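Local coordinates for dual specificity protein phosphatase 18 (Homo sapiens, PDB 2ESB) that removes phosphate from phosphotyrosine and, less readily, phosphothreonine in synthetic MAP-kinase peptides, as a dual-specificity protein phosphatase, at residues A[33-38]-A[56-61]; A[50-55]-A[100-105]; A[65-70]-A[84-89]; A[71-76]-A[142-147]. One frame throughout, in Å; residues are numbered along the deposited sequence.

Interaction 1: residues A[33-38]-A[56-61]; sequences VAANNK and VVNTLY
Tyr61 OH donates a hydrogen bond to the backbone carbonyl of Asn36, Tyr61 OH to Asn36 O being 2.7 Å, with the hydroxyl tilted 32° out of the carbonyl plane. The same ring receives Lys38 on one face. Lys38 CB stands 3.7 Å from the Tyr61 ring centroid and 13° off its normal, a CH-pi contact. Because Lys38 CG is anti to the backbone N (chi1 -171°) and the rest of the chain is extended, its methylenes run on across the ring toward CD2 and carry the amine past the rim; Lys38 CD lies 3.8 Å from Tyr61 CD2. This is the tight end of the contact. Around Thr59 the packing gives way to solvent, and a water spans the two loops, donating to Ala35 O and to Thr59 O, each at 2.8 Å. Further along, the Asn58 side chain turns toward the sheet of the phosphatase domain, where Asn51 is its polar partner, while the other loop leads into helix 38-43. With a leucine in place of Tyr61, Asn36 O would probably be left without its hydroxyl donor and the Lys38 methylenes without the flat surface they lie on. The chemistry implies a surface join of two loops in which one amphipathic ring does two jobs, its hydroxyl fixing a carbonyl while its face carries the lysine's aliphatic carbons.

Interaction 2: residues A[50-55]-A[100-105]; sequences INVSVE and TLLHCA
Asn51 and His103 pack against each other where two neighbouring parallel strands end. His103 CG sits between its own backbone N and carbonyl carbon (chi1 80°), which folds the imidazole back over the adjacent strand: Asn51 CA lies over one ring face, toward the rim, 4.0 Å from the His103 centroid, and Asn51 CB approaches His103 NE2 to 3.4 Å. Both ring nitrogens are engaged. His103 ND1 donates to Cys104 O at 3.0 Å, nearly straight at 170° and close to the ring plane, and NE2 is hydrogen-bonded to Asn58, which fixes the rotation of the ring. The Asn51 amide is pinned as well: Ser53 OG donates to Asn51 OD1 at 2.7 Å, in the carbonyl plane on a lone pair, while ND2 reaches Val56 O and Asn58 OD1. Backbone bonds from Ile50 N to Leu101 O, His103 N to Ile50 O and Val52 N to His103 O join the strands in parallel register. His103 and Cys104 open the HCX5R signature of protein tyrosine phosphatases, which closes with Arg110, and Cys104 is the predicted phosphocysteine nucleophile. Its CB rests 3.3 Å from Val52 O. On the sheet face opposite the imidazole, Ile50 and Leu102 lie side by side, Ile50 CB 3.7 Å from Leu102 CD2, and both continue onto helix 83-95. Val52 CG2 meets the same Leu102 methyl at 3.8 Å. Past the strand ends, Glu55 OE2 touches Ala105 CB and forms a salt bridge with Arg110.

Interaction 3: residues A[65-70]-A[84-89]; sequences QYMQVP and DPIADH
Met67 CG is held between its backbone N and carbonyl carbon (chi1 76°), and His89 CG is anti to its own N (chi1 -166°); together these torsions send the thioether out from the strand and the imidazole out from the helix until they slide past each other in opposite directions. Met67 SD comes within 3.8 Å of His89 NE2 and lies 4.2 Å from the His89 ring centroid, an oblique sulfur-aromatic contact. The methionine chain then bends at its last torsion, turning the methyl away from the imidazole toward Ile86, and the two side chains meet tip to tip, Met67 CE to Ile86 CD1 at 3.7 Å. Val69 slides past the same isoleucine in the opposite direction, its CG2 3.9 Å from Ile86 CD1, so that one methyl meets both residues. Strand 65-68 and helix 83-95 run nearly antiparallel here, 170° between their short axes and 12.4 Å apart at closest approach. This is the first half of a beta-alpha-beta crossover, in which the chain leaves the edge strand 65-68, passes along the helix and returns as strand 100-103, parallel to it with strand 48-51 in between. Met48 of that middle strand also touches Gln65, Met67 and His89. Toward the start of strand 65-68 the contact becomes polar and looser. Gln65 approaches the imidazole at its edge, in the ring plane, with its amide steeply inclined to it, and Gln65 NE2 to His89 NE2 is 4.0 Å. In the more buried direction, Ile86 continues onto Leu114 of helix 110-122, and Val69 onto Phe82.

Interaction 4: residues A[71-76]-A[142-147]; sequences VADSPN and RPNSGF
Asn144 donates through ND2 to Asp73 OD1 at 2.8 Å, with an N-H...O angle of 155°. The acceptor lies near the amide plane, whereas the donor comes to the carboxylate from above its plane. The same Asn144 ND2 sits over the centre of the Phe147 ring, 3.1 Å above it, and the ring also reaches the facing loop: Phe147 CE1 is 3.4 Å from Asp73 OD1 and Phe147 CE2 is 3.4 Å from Ser74 O. Beside these groups Pro75 lies against the helix start, Pro75 CB 3.7 Å from Gly146 CA. Any side chain at Gly146 would run into Pro75 O, so the glycine is what allows so close an approach. One step out, Asn144 CG lies between its own N and carbonyl carbon (chi1 70°), which lets Asn144, the N-cap residue of helix 145-159, cap with OD1, accepting from Phe147 N at 2.9 Å and, weakly, from Gly146 N. Were Asn144 replaced by an alanine, Asp73 OD1 would probably lose its amide donor and the first turn of the helix its side-chain cap. Residues 71-76, in the loop between strand 65-68 and helix 83-95, are consistent with the general-acid loop of dual-specificity phosphatases. Their shape is set locally: Asp73 centres an inverse gamma turn, and Ser74 OG accepts from Asn76 N at 3.1 Å in an ST turn. In the next shell Ser109, within the phosphate-binding signature, hydrogen-bonds through OG with both Asp73 OD1 and Asn144 N, while Arg110 packs on Asp73 and Phe147 and hydrogen-bonds to Val71 O through NH1.

How the interactions relate
Interaction 2, which holds the predicted nucleophile Cys104, touches the other three. Interaction 1 meets it where Val56 CG2 packs 3.7 Å from Ala105 CA and Ala35 CB 3.3 Å from His103 CD2. Interaction 3 extends the same sheet outward, with Asn51 O to Val69 N at 2.8 Å and Ser53 O to Gln68 NE2 at 2.6 Å. Residues 65-70 lead straight into 71-76 of interaction 4, which meets interaction 2 where Val52 CG1 is 3.9 Å from Val71 CG2. The side chains of Asp73 and Ala105 each lie about 3 Å from a bound HEPES molecule, probably from the crystallisation liquor, and the side chain of Asp73 is about 7 Å from that of Cys104.

Interaction 1: residues A[33-38]-A[56-61]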
loop_
_atom_site.group_PDB
_atom_site.type_symbol
_atom_site.label_atom_id
_atom_site.label_comp_id
_atom_site.label_asym_id
_atom_site.label_seq_id
_atom_site.Cartn_x
_atom_site.Cartn_y
_atom_site.Cartn_z
ATOM N N VAL A 33 6.478 9.714 -9.584
ATOM C CA VAL A 33 7.298 9.844 -10.777
ATOM C C VAL A 33 7.343 8.539 -11.572
ATOM O O VAL A 33 7.082 8.508 -12.780
ATOM C CB VAL A 33 8.745 10.221 -10.419
ATOM C CG1 VAL A 33 9.559 10.388 -11.692
ATOM C CG2 VAL A 33 8.762 11.494 -9.588
ATOM N N ALA A 34 7.682 7.465 -10.878
ATOM C CA ALA A 34 7.798 6.157 -11.494
ATOM C C ALA A 34 6.486 5.698 -12.096
ATOM O O ALA A 34 6.471 5.045 -13.137
ATOM C CB ALA A 34 8.282 5.149 -10.459
ATOM N N ALA A 35 5.390 6.062 -11.438
ATOM C CA ALA A 35 4.054 5.671 -11.863
ATOM C C ALA A 35 3.659 6.173 -13.251
ATOM O O ALA A 35 2.725 5.657 -13.850
ATOM C CB ALA A 35 3.035 6.139 -10.829
ATOM N N ASN A 36 4.352 7.190 -13.753
ATOM C CA ASN A 36 4.058 7.717 -15.084
ATOM C C ASN A 36 5.228 7.482 -16.042
ATOM O O ASN A 36 5.310 8.097 -17.107
ATOM C CB ASN A 36 3.737 9.211 -15.012
ATOM C CG ASN A 36 2.392 9.488 -14.366
ATOM O OD1 ASN A 36 2.222 10.491 -13.672
ATOM N ND2 ASN A 36 1.428 8.607 -14.596
ATOM N N ASN A 37 6.132 6.591 -15.647
ATOM C CA ASN A 37 7.293 6.229 -16.462
ATOM C C ASN A 37 6.854 5.044 -17.324
ATOM O O ASN A 37 6.848 3.894 -16.871
ATOM C CB ASN A 37 8.450 5.801 -15.566
ATOM C CG ASN A 37 9.710 5.482 -16.350
ATOM O OD1 ASN A 37 9.656 4.952 -17.457
ATOM N ND2 ASN A 37 10.855 5.790 -15.762
ATOM N N LYS A 38 6.488 5.323 -18.569
ATOM C CA LYS A 38 6.006 4.283 -19.471
ATOM C C LYS A 38 6.935 3.070 -19.590
ATOM O O LYS A 38 6.490 1.928 -19.471
ATOM C CB LYS A 38 5.745 4.884 -20.853
ATOM C CG LYS A 38 5.034 3.956 -21.825
ATOM C CD LYS A 38 4.840 4.671 -23.160
ATOM C CE LYS A 38 4.090 3.829 -24.182
ATOM N NZ LYS A 38 3.959 4.592 -25.451
ATOM N N VAL A 56 -2.123 13.395 -7.086
ATOM C CA VAL A 56 -1.284 12.929 -8.187
ATOM C C VAL A 56 -2.089 12.604 -9.440
ATOM O O VAL A 56 -3.098 11.895 -9.384
ATOM C CB VAL A 56 -0.471 11.673 -7.769
ATOM C CG1 VAL A 56 0.483 11.257 -8.891
ATOM C CG2 VAL A 56 0.298 11.965 -6.484
ATOM N N VAL A 57 -1.642 13.134 -10.572
ATOM C CA VAL A 57 -2.308 12.882 -11.844
ATOM C C VAL A 57 -1.547 11.805 -12.625
ATOM O O VAL A 57 -0.322 11.858 -12.728
ATOM C CB VAL A 57 -2.359 14.159 -12.703
ATOM C CG1 VAL A 57 -2.776 13.796 -14.142
ATOM C CG2 VAL A 57 -3.319 15.171 -12.071
ATOM N N ASN A 58 -2.270 10.824 -13.159
ATOM C CA ASN A 58 -1.646 9.768 -13.962
ATOM C C ASN A 58 -1.700 10.083 -15.456
ATOM O O ASN A 58 -2.691 10.637 -15.945
ATOM C CB ASN A 58 -2.384 8.427 -13.799
ATOM C CG ASN A 58 -2.096 7.742 -12.487
ATOM O OD1 ASN A 58 -2.991 7.541 -11.675
ATOM N ND2 ASN A 58 -0.835 7.368 -12.279
ATOM N N THR A 59 -0.642 9.703 -16.168
ATOM C CA THR A 59 -0.602 9.816 -17.619
ATOM C C THR A 59 -1.211 8.447 -17.950
ATOM O O THR A 59 -0.779 7.440 -17.396
ATOM C CB THR A 59 0.844 9.854 -18.158
ATOM O OG1 THR A 59 1.545 10.969 -17.590
ATOM C CG2 THR A 59 0.845 9.991 -19.683
ATOM N N LEU A 60 -2.205 8.397 -18.826
ATOM C CA LEU A 60 -2.849 7.121 -19.130
ATOM C C LEU A 60 -2.267 6.443 -20.359
ATOM O O LEU A 60 -2.632 6.775 -21.488
ATOM C CB LEU A 60 -4.355 7.336 -19.327
ATOM C CG LEU A 60 -5.059 8.174 -18.254
ATOM C CD1 LEU A 60 -6.559 8.241 -18.568
ATOM C CD2 LEU A 60 -4.828 7.560 -16.877
ATOM N N TYR A 61 -1.369 5.486 -20.144
ATOM C CA TYR A 61 -0.763 4.784 -21.264
ATOM C C TYR A 61 -1.638 3.647 -21.764
ATOM O O TYR A 61 -2.495 3.131 -21.044
ATOM C CB TYR A 61 0.621 4.263 -20.878
ATOM C CG TYR A 61 1.584 5.377 -20.507
ATOM C CD1 TYR A 61 2.129 5.459 -19.225
ATOM C CD2 TYR A 61 1.945 6.346 -21.442
ATOM C CE1 TYR A 61 3.013 6.481 -18.880
ATOM C CE2 TYR A 61 2.824 7.364 -21.115
ATOM C CZ TYR A 61 3.358 7.430 -19.837
ATOM O OH TYR A 61 4.258 8.428 -19.535
HETATM O O HOH W 1 1.134 5.876 -16.155
#

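Interaction 2: residues A[50-55]-A[100-105]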
loop_
_atom_site.group_PDB
_atom_site.type_symbol
_atom_site.label_atom_id
_atom_site.label_comp_id
_atom_site.label_asym_id
_atom_site.label_seq_id
_atom_site.Cartn_x
_atom_site.Cartn_y
_atom_site.Cartn_z
ATOM N N ILE A 50 -2.899 1.626 -9.430
ATOM C CA ILE A 50 -3.811 2.132 -8.413
ATOM C C ILE A 50 -3.161 3.333 -7.737
ATOM O O ILE A 50 -2.195 3.203 -6.992
ATOM C CB ILE A 50 -4.131 1.060 -7.354
ATOM C CG1 ILE A 50 -4.736 -0.178 -8.034
ATOM C CG2 ILE A 50 -5.120 1.629 -6.346
ATOM C CD1 ILE A 50 -5.172 -1.299 -7.068
ATOM N N ASN A 51 -3.706 4.505 -8.026
ATOM C CA ASN A 51 -3.213 5.775 -7.522
ATOM C C ASN A 51 -3.926 6.089 -6.216
ATOM O O ASN A 51 -5.104 6.451 -6.201
ATOM C CB ASN A 51 -3.471 6.837 -8.608
ATOM C CG ASN A 51 -3.093 8.252 -8.190
ATOM O OD1 ASN A 51 -2.827 8.543 -7.025
ATOM N ND2 ASN A 51 -3.101 9.151 -9.162
ATOM N N VAL A 52 -3.206 5.939 -5.108
ATOM C CA VAL A 52 -3.783 6.198 -3.802
ATOM C C VAL A 52 -3.476 7.632 -3.364
ATOM O O VAL A 52 -2.678 7.869 -2.459
ATOM C CB VAL A 52 -3.242 5.192 -2.744
ATOM C CG1 VAL A 52 -4.138 5.203 -1.523
ATOM C CG2 VAL A 52 -3.179 3.788 -3.338
ATOM N N SER A 53 -4.103 8.593 -4.025
ATOM C CA SER A 53 -3.884 10.000 -3.683
ATOM C C SER A 53 -4.989 10.856 -4.270
ATOM O O SER A 53 -5.697 10.446 -5.186
ATOM C CB SER A 53 -2.566 10.503 -4.266
ATOM O OG SER A 53 -2.756 10.832 -5.636
ATOM N N VAL A 54 -5.110 12.065 -3.747
ATOM C CA VAL A 54 -6.092 12.999 -4.243
ATOM C C VAL A 54 -5.415 13.851 -5.306
ATOM O O VAL A 54 -5.994 14.154 -6.345
ATOM C CB VAL A 54 -6.562 13.961 -3.121
ATOM C CG1 VAL A 54 -7.521 14.993 -3.683
ATOM C CG2 VAL A 54 -7.235 13.175 -2.013
ATOM N N GLU A 55 -4.158 14.183 -5.042
ATOM C CA GLU A 55 -3.400 15.109 -5.871
ATOM C C GLU A 55 -2.544 14.654 -7.052
ATOM O O GLU A 55 -2.256 15.460 -7.932
ATOM C CB GLU A 55 -2.533 15.973 -4.941
ATOM C CG GLU A 55 -1.221 15.318 -4.479
ATOM C CD GLU A 55 -1.386 14.352 -3.306
ATOM O OE1 GLU A 55 -2.528 13.969 -2.971
ATOM O OE2 GLU A 55 -0.354 13.976 -2.714
ATOM N N THR A 100 0.010 -5.461 -10.490
ATOM C CA THR A 100 -0.471 -4.182 -10.005
ATOM C C THR A 100 0.599 -3.288 -9.396
ATOM O O THR A 100 1.467 -3.759 -8.659
ATOM C CB THR A 100 -1.561 -4.408 -8.924
ATOM O OG1 THR A 100 -2.618 -5.218 -9.463
ATOM C CG2 THR A 100 -2.134 -3.089 -8.440
ATOM N N LEU A 101 0.529 -1.994 -9.723
ATOM C CA LEU A 101 1.408 -0.995 -9.134
ATOM C C LEU A 101 0.531 -0.123 -8.250
ATOM O O LEU A 101 -0.448 0.486 -8.718
ATOM C CB LEU A 101 2.081 -0.078 -10.177
ATOM C CG LEU A 101 2.755 1.179 -9.578
ATOM C CD1 LEU A 101 3.950 0.785 -8.679
ATOM C CD2 LEU A 101 3.236 2.108 -10.696
ATOM N N LEU A 102 0.854 -0.096 -6.966
ATOM C CA LEU A 102 0.166 0.765 -6.018
ATOM C C LEU A 102 1.121 1.941 -5.862
ATOM O O LEU A 102 2.297 1.720 -5.612
ATOM C CB LEU A 102 0.056 0.103 -4.644
ATOM C CG LEU A 102 -1.143 -0.751 -4.274
ATOM C CD1 LEU A 102 -0.872 -1.409 -2.915
ATOM C CD2 LEU A 102 -2.400 0.133 -4.237
ATOM N N HIS A 103 0.638 3.175 -6.000
ATOM C CA HIS A 103 1.501 4.335 -5.799
ATOM C C HIS A 103 0.714 5.492 -5.191
ATOM O O HIS A 103 -0.516 5.514 -5.208
ATOM C CB HIS A 103 2.130 4.802 -7.120
ATOM C CG HIS A 103 1.216 5.633 -7.973
ATOM N ND1 HIS A 103 1.114 7.003 -7.842
ATOM C CD2 HIS A 103 0.377 5.289 -8.982
ATOM C CE1 HIS A 103 0.259 7.466 -8.737
ATOM N NE2 HIS A 103 -0.203 6.448 -9.442
ATOM N N CYS A 104 1.439 6.436 -4.616
ATOM C CA CYS A 104 0.824 7.630 -4.071
ATOM C C CYS A 104 1.787 8.738 -4.509
ATOM O O CYS A 104 2.316 8.667 -5.628
ATOM C CB CYS A 104 0.638 7.524 -2.542
ATOM S SG CYS A 104 2.047 6.959 -1.554
ATOM N N ALA A 105 2.023 9.758 -3.696
ATOM C CA ALA A 105 2.945 10.802 -4.140
ATOM C C ALA A 105 4.394 10.376 -3.920
ATOM O O ALA A 105 5.217 10.450 -4.835
ATOM C CB ALA A 105 2.653 12.128 -3.415
#

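Interaction 3: residues A[65-70]-A[84-89]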
loop_
_atom_site.group_PDB
_atom_site.type_symbol
_atom_site.label_atom_id
_atom_site.label_comp_id
_atom_site.label_asym_id
_atom_site.label_seq_id
_atom_site.Cartn_x
_atom_site.Cartn_y
_atom_site.Cartn_z
ATOM N N GLN A 65 -4.524 -0.396 -17.125
ATOM C CA GLN A 65 -5.762 0.041 -16.481
ATOM C C GLN A 65 -5.414 0.915 -15.284
ATOM O O GLN A 65 -4.478 0.606 -14.552
ATOM C CB GLN A 65 -6.573 -1.177 -16.016
ATOM C CG GLN A 65 -7.975 -0.824 -15.547
ATOM C CD GLN A 65 -8.677 -1.999 -14.873
ATOM O OE1 GLN A 65 -8.537 -3.148 -15.300
ATOM N NE2 GLN A 65 -9.442 -1.712 -13.820
ATOM N N TYR A 66 -6.161 2.003 -15.088
ATOM C CA TYR A 66 -5.906 2.928 -13.982
ATOM C C TYR A 66 -7.140 3.188 -13.126
ATOM O O TYR A 66 -8.270 3.088 -13.599
ATOM C CB TYR A 66 -5.433 4.298 -14.512
ATOM C CG TYR A 66 -4.133 4.289 -15.289
ATOM C CD1 TYR A 66 -4.094 3.878 -16.620
ATOM C CD2 TYR A 66 -2.944 4.691 -14.688
ATOM C CE1 TYR A 66 -2.900 3.869 -17.340
ATOM C CE2 TYR A 66 -1.729 4.684 -15.403
ATOM C CZ TYR A 66 -1.718 4.273 -16.726
ATOM O OH TYR A 66 -0.538 4.272 -17.441
ATOM N N MET A 67 -6.913 3.528 -11.863
ATOM C CA MET A 67 -8.000 3.889 -10.966
ATOM C C MET A 67 -7.401 4.763 -9.875
ATOM O O MET A 67 -6.182 4.807 -9.692
ATOM C CB MET A 67 -8.672 2.659 -10.346
ATOM C CG MET A 67 -7.889 2.004 -9.231
ATOM S SD MET A 67 -8.862 0.664 -8.513
ATOM C CE MET A 67 -9.894 1.646 -7.397
ATOM N N GLN A 68 -8.254 5.461 -9.142
ATOM C CA GLN A 68 -7.764 6.338 -8.098
ATOM C C GLN A 68 -8.584 6.229 -6.832
ATOM O O GLN A 68 -9.817 6.137 -6.879
ATOM C CB GLN A 68 -7.775 7.781 -8.604
ATOM C CG GLN A 68 -7.107 8.792 -7.686
ATOM C CD GLN A 68 -6.646 10.019 -8.445
ATOM O OE1 GLN A 68 -6.772 10.088 -9.672
ATOM N NE2 GLN A 68 -6.098 10.989 -7.728
ATOM N N VAL A 69 -7.874 6.209 -5.706
ATOM C CA VAL A 69 -8.461 6.150 -4.365
ATOM C C VAL A 69 -8.046 7.514 -3.832
ATOM O O VAL A 69 -6.927 7.683 -3.339
ATOM C CB VAL A 69 -7.813 5.036 -3.530
ATOM C CG1 VAL A 69 -8.450 4.977 -2.133
ATOM C CG2 VAL A 69 -7.977 3.720 -4.253
ATOM N N PRO A 70 -8.947 8.505 -3.926
ATOM C CA PRO A 70 -8.703 9.882 -3.490
ATOM C C PRO A 70 -8.620 10.163 -1.996
ATOM O O PRO A 70 -9.586 10.636 -1.402
ATOM C CB PRO A 70 -9.845 10.645 -4.160
ATOM C CG PRO A 70 -10.982 9.683 -3.995
ATOM C CD PRO A 70 -10.348 8.346 -4.375
ATOM N N ASP A 84 -10.380 -3.720 2.126
ATOM C CA ASP A 84 -10.919 -4.940 1.520
ATOM C C ASP A 84 -11.148 -4.857 0.023
ATOM O O ASP A 84 -10.761 -5.758 -0.722
ATOM C CB ASP A 84 -12.234 -5.335 2.194
ATOM C CG ASP A 84 -12.017 -6.163 3.428
ATOM O OD1 ASP A 84 -12.613 -5.842 4.476
ATOM O OD2 ASP A 84 -11.246 -7.141 3.343
ATOM N N PRO A 85 -11.798 -3.785 -0.442
ATOM C CA PRO A 85 -12.032 -3.685 -1.878
ATOM C C PRO A 85 -10.763 -3.608 -2.727
ATOM O O PRO A 85 -10.702 -4.219 -3.793
ATOM C CB PRO A 85 -12.930 -2.456 -1.999
ATOM C CG PRO A 85 -12.612 -1.660 -0.766
ATOM C CD PRO A 85 -12.494 -2.709 0.285
ATOM N N ILE A 86 -9.749 -2.883 -2.267
ATOM C CA ILE A 86 -8.519 -2.803 -3.039
ATOM C C ILE A 86 -7.712 -4.100 -2.925
ATOM O O ILE A 86 -7.082 -4.522 -3.894
ATOM C CB ILE A 86 -7.650 -1.615 -2.610
ATOM C CG1 ILE A 86 -8.363 -0.306 -2.967
ATOM C CG2 ILE A 86 -6.289 -1.691 -3.305
ATOM C CD1 ILE A 86 -8.628 -0.129 -4.451
ATOM N N ALA A 87 -7.724 -4.735 -1.751
ATOM C CA ALA A 87 -7.008 -6.004 -1.582
ATOM C C ALA A 87 -7.578 -7.042 -2.562
ATOM O O ALA A 87 -6.838 -7.785 -3.226
ATOM C CB ALA A 87 -7.155 -6.512 -0.150
ATOM N N ASP A 88 -8.901 -7.096 -2.655
ATOM C CA ASP A 88 -9.540 -8.047 -3.564
ATOM C C ASP A 88 -9.216 -7.696 -5.023
ATOM O O ASP A 88 -9.087 -8.581 -5.875
ATOM C CB ASP A 88 -11.055 -8.045 -3.361
ATOM C CG ASP A 88 -11.469 -8.513 -1.967
ATOM O OD1 ASP A 88 -10.671 -9.167 -1.263
ATOM O OD2 ASP A 88 -12.617 -8.232 -1.580
ATOM N N HIS A 89 -9.066 -6.406 -5.307
ATOM C CA HIS A 89 -8.760 -5.965 -6.666
ATOM C C HIS A 89 -7.356 -6.450 -7.040
ATOM O O HIS A 89 -7.144 -6.988 -8.118
ATOM C CB HIS A 89 -8.843 -4.434 -6.747
ATOM C CG HIS A 89 -8.871 -3.887 -8.145
ATOM N ND1 HIS A 89 -7.863 -4.104 -9.061
ATOM C CD2 HIS A 89 -9.760 -3.067 -8.757
ATOM C CE1 HIS A 89 -8.125 -3.435 -10.172
ATOM N NE2 HIS A 89 -9.269 -2.796 -10.012
#

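Interaction 4: residues A[71-76]-A[142-147]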
loop_
_atom_site.group_PDB
_atom_site.type_symbol
_atom_site.label_atom_id
_atom_site.label_comp_id
_atom_site.label_asym_id
_atom_site.label_seq_id
_atom_site.Cartn_x
_atom_site.Cartn_y
_atom_site.Cartn_z
ATOM N N VAL A 71 -7.469 9.877 -1.394
ATOM C CA VAL A 71 -7.277 10.159 0.025
ATOM C C VAL A 71 -6.031 10.999 0.213
ATOM O O VAL A 71 -5.058 10.867 -0.530
ATOM C CB VAL A 71 -7.130 8.879 0.872
ATOM C CG1 VAL A 71 -8.411 8.044 0.788
ATOM C CG2 VAL A 71 -5.941 8.082 0.398
ATOM N N ALA A 72 -6.088 11.900 1.185
ATOM C CA ALA A 72 -4.961 12.747 1.508
ATOM C C ALA A 72 -4.150 11.938 2.511
ATOM O O ALA A 72 -4.674 11.005 3.128
ATOM C CB ALA A 72 -5.449 14.050 2.150
ATOM N N ASP A 73 -2.873 12.265 2.671
ATOM C CA ASP A 73 -2.074 11.539 3.644
ATOM C C ASP A 73 -2.274 12.197 5.006
ATOM O O ASP A 73 -1.413 12.923 5.499
ATOM C CB ASP A 73 -0.593 11.541 3.276
ATOM C CG ASP A 73 0.253 10.826 4.321
ATOM O OD1 ASP A 73 -0.230 9.815 4.886
ATOM O OD2 ASP A 73 1.394 11.262 4.573
ATOM N N SER A 74 -3.436 11.939 5.590
ATOM C CA SER A 74 -3.807 12.488 6.880
ATOM C C SER A 74 -4.284 11.375 7.789
ATOM O O SER A 74 -4.932 10.433 7.342
ATOM C CB SER A 74 -4.931 13.515 6.706
ATOM O OG SER A 74 -5.635 13.706 7.918
ATOM N N PRO A 75 -3.973 11.473 9.089
ATOM C CA PRO A 75 -4.407 10.436 10.026
ATOM C C PRO A 75 -5.931 10.309 10.078
ATOM O O PRO A 75 -6.466 9.289 10.513
ATOM C CB PRO A 75 -3.799 10.893 11.354
ATOM C CG PRO A 75 -3.731 12.392 11.203
ATOM C CD PRO A 75 -3.237 12.545 9.783
ATOM N N ASN A 76 -6.627 11.336 9.602
ATOM C CA ASN A 76 -8.086 11.338 9.601
ATOM C C ASN A 76 -8.700 10.690 8.362
ATOM O O ASN A 76 -9.866 10.301 8.374
ATOM C CB ASN A 76 -8.604 12.774 9.730
ATOM C CG ASN A 76 -8.052 13.480 10.949
ATOM O OD1 ASN A 76 -8.200 13.004 12.080
ATOM N ND2 ASN A 76 -7.409 14.621 10.727
ATOM N N ARG A 142 6.474 4.349 5.462
ATOM C CA ARG A 142 6.145 4.822 6.797
ATOM C C ARG A 142 4.720 5.362 6.856
ATOM O O ARG A 142 4.494 6.555 6.717
ATOM C CB ARG A 142 7.136 5.906 7.242
ATOM C CG ARG A 142 6.781 6.534 8.594
ATOM C CD ARG A 142 7.960 7.212 9.272
ATOM N NE ARG A 142 8.870 6.236 9.860
ATOM C CZ ARG A 142 9.194 6.184 11.151
ATOM N NH1 ARG A 142 8.684 7.059 12.010
ATOM N NH2 ARG A 142 10.027 5.248 11.584
ATOM N N PRO A 143 3.734 4.478 7.059
ATOM C CA PRO A 143 2.342 4.930 7.130
ATOM C C PRO A 143 2.186 5.944 8.278
ATOM O O PRO A 143 2.857 5.820 9.308
ATOM C CB PRO A 143 1.582 3.641 7.431
ATOM C CG PRO A 143 2.433 2.572 6.781
ATOM C CD PRO A 143 3.828 3.011 7.177
ATOM N N ASN A 144 1.314 6.938 8.114
ATOM C CA ASN A 144 1.120 7.900 9.196
ATOM C C ASN A 144 0.423 7.160 10.329
ATOM O O ASN A 144 -0.150 6.087 10.110
ATOM C CB ASN A 144 0.318 9.137 8.732
ATOM C CG ASN A 144 -1.151 8.839 8.439
ATOM O OD1 ASN A 144 -1.889 8.340 9.294
ATOM N ND2 ASN A 144 -1.588 9.175 7.224
ATOM N N SER A 145 0.488 7.708 11.543
ATOM C CA SER A 145 -0.112 7.057 12.704
ATOM C C SER A 145 -1.594 6.702 12.606
ATOM O O SER A 145 -2.040 5.709 13.194
ATOM C CB SER A 145 0.148 7.896 13.969
ATOM O OG SER A 145 1.521 7.815 14.326
ATOM N N GLY A 146 -2.369 7.502 11.888
ATOM C CA GLY A 146 -3.782 7.189 11.747
ATOM C C GLY A 146 -3.962 5.917 10.922
ATOM O O GLY A 146 -4.837 5.093 11.196
ATOM N N PHE A 147 -3.136 5.752 9.896
ATOM C CA PHE A 147 -3.225 4.556 9.067
ATOM C C PHE A 147 -2.812 3.336 9.903
ATOM O O PHE A 147 -3.345 2.245 9.729
ATOM C CB PHE A 147 -2.328 4.699 7.826
ATOM C CG PHE A 147 -2.801 5.754 6.842
ATOM C CD1 PHE A 147 -1.971 6.176 5.803
ATOM C CD2 PHE A 147 -4.077 6.309 6.948
ATOM C CE1 PHE A 147 -2.403 7.140 4.879
ATOM C CE2 PHE A 147 -4.524 7.270 6.035
ATOM C CZ PHE A 147 -3.687 7.688 4.998
#